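PROBABLE CHAIN-FATTY-ACID-CoA LIGASE FADD13 (Mycobacterium tuberculosis, PDB 3T5C) belongs to the AMP-binding enzyme family of the ANL clan and is modelled here as its N-terminal domain. Local coordinates at residues 318-323 and 387-392. Residues are numbered along the deposited sequence; the frame is centred on the assembly and turned at random.
Sequences ALRKAG and DDEGYL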
# COMPACT_ATOMS: atom_id res chain seq x y z
N ALA A 318 13.77 -3.56 18.66
CA ALA A 318 12.86 -2.45 18.96
C ALA A 318 13.25 -1.61 20.17
O ALA A 318 13.09 -0.38 20.17
CB ALA A 318 11.44 -2.98 19.14
N LEU A 319 13.75 -2.26 21.22
CA LEU A 319 14.13 -1.54 22.42
C LEU A 319 15.63 -1.27 22.44
O LEU A 319 16.07 -0.17 22.79
CB LEU A 319 13.72 -2.33 23.66
CG LEU A 319 13.36 -1.53 24.91
CD1 LEU A 319 12.22 -0.55 24.60
CD2 LEU A 319 12.95 -2.48 26.02
N ARG A 320 16.42 -2.27 22.05
CA ARG A 320 17.87 -2.13 22.03
C ARG A 320 18.37 -1.02 21.10
O ARG A 320 19.39 -0.38 21.38
CB ARG A 320 18.51 -3.46 21.61
CG ARG A 320 20.04 -3.47 21.66
CD ARG A 320 20.59 -4.86 21.40
NE ARG A 320 20.51 -5.25 19.99
CZ ARG A 320 21.36 -4.86 19.05
NH1 ARG A 320 22.37 -4.05 19.36
NH2 ARG A 320 21.21 -5.27 17.80
N LYS A 321 17.65 -0.78 20.01
CA LYS A 321 18.03 0.26 19.06
C LYS A 321 16.93 1.31 18.92
O LYS A 321 16.67 1.79 17.82
CB LYS A 321 18.31 -0.34 17.68
CG LYS A 321 19.30 -1.48 17.68
CD LYS A 321 20.68 -1.05 18.15
CE LYS A 321 21.34 -0.12 17.16
NZ LYS A 321 22.80 0.02 17.46
N ALA A 322 16.29 1.66 20.03
CA ALA A 322 15.23 2.65 20.02
C ALA A 322 15.65 3.90 19.23
O ALA A 322 16.78 4.37 19.35
CB ALA A 322 14.85 3.03 21.44
N GLY A 323 14.73 4.42 18.43
CA GLY A 323 15.02 5.60 17.64
C GLY A 323 15.49 5.26 16.24
O GLY A 323 15.42 6.09 15.34
N ASP A 387 25.03 3.49 11.73
CA ASP A 387 26.08 3.00 12.62
C ASP A 387 26.76 1.74 12.10
O ASP A 387 26.40 1.22 11.05
CB ASP A 387 25.55 2.75 14.05
CG ASP A 387 24.54 1.60 14.12
OD1 ASP A 387 24.65 0.62 13.36
OD2 ASP A 387 23.63 1.68 14.99
N ASP A 388 27.75 1.27 12.86
CA ASP A 388 28.53 0.09 12.51
C ASP A 388 27.75 -1.20 12.29
O ASP A 388 28.21 -2.09 11.57
CB ASP A 388 29.62 -0.17 13.56
CG ASP A 388 30.79 0.78 13.43
OD1 ASP A 388 31.81 0.55 14.12
OD2 ASP A 388 30.70 1.75 12.64
N GLU A 389 26.58 -1.33 12.90
CA GLU A 389 25.78 -2.54 12.72
C GLU A 389 24.86 -2.37 11.53
O GLU A 389 24.14 -3.30 11.15
CB GLU A 389 24.94 -2.84 13.96
CG GLU A 389 25.72 -3.22 15.20
CD GLU A 389 24.81 -3.72 16.31
OE1 GLU A 389 24.19 -4.80 16.14
OE2 GLU A 389 24.69 -3.02 17.34
N GLY A 390 24.87 -1.18 10.95
CA GLY A 390 24.03 -0.91 9.80
C GLY A 390 22.68 -0.33 10.16
O GLY A 390 21.79 -0.25 9.32
N TYR A 391 22.51 0.09 11.42
CA TYR A 391 21.23 0.67 11.81
C TYR A 391 21.12 2.12 11.36
O TYR A 391 22.06 2.91 11.50
CB TYR A 391 21.01 0.56 13.32
CG TYR A 391 20.77 -0.86 13.78
CD1 TYR A 391 21.84 -1.70 14.08
CD2 TYR A 391 19.48 -1.37 13.88
CE1 TYR A 391 21.63 -3.02 14.46
CE2 TYR A 391 19.26 -2.70 14.26
CZ TYR A 391 20.34 -3.51 14.55
OH TYR A 391 20.15 -4.81 14.95
N LEU A 392 19.97 2.45 10.79
CA LEU A 392 19.72 3.79 10.28
C LEU A 392 18.96 4.67 11.26
O LEU A 392 18.05 4.22 11.96
CB LEU A 392 18.95 3.73 8.96
CG LEU A 392 18.42 5.06 8.41
CD1 LEU A 392 19.59 5.96 8.04
CD2 LEU A 392 17.53 4.80 7.21
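K321 and Y391 bring two surface turns together, their CA atoms 7.9 Å apart: 318-323 contains a type I turn from L319 to A322, and 387-392 opens with another, from D387 to G390. The K321 chain crosses the Y391 ring at about a right angle; bends at chi2 (-62°) and chi3 lay CE over one ring face, a CH-pi contact 3.7 Å from the centroid. Beyond the ring, NZ hydrogen-bonds D387 OD2, approaching from above the carboxylate plane, in a salt bridge of 3.1 Å, and pairs with E389 OE2 at 3.6 Å. The R320 guanidinium meets the E389 carboxylate at its edge, from the opposite direction, the planes 24° apart: NH1 gives an almost straight bond (170°) to the syn lone pair of OE2 at 3.2 Å, while NH2 reaches OE1 weakly. The guanidinium stands nearly perpendicular to the Y391 ring, and K321 CD lies over one face of the guanidinium. D317 salt-bridges R320 NH2 through OD1 and hydrogen-bonds Y391 OH through OD2. D387 OD1 is gripped from opposite faces by E389 N (2.8 Å) and Y391 N (2.9 Å), which fix the turn of the carboxylate with OD2 directed at K321 NZ. The Asx turn at D387 thus anchors a four-residue surface salt-bridge network; the D387 N to Y391 O bond, type I turn and positive-phi G390 are consistent with a hairpin end with a G1 bulge.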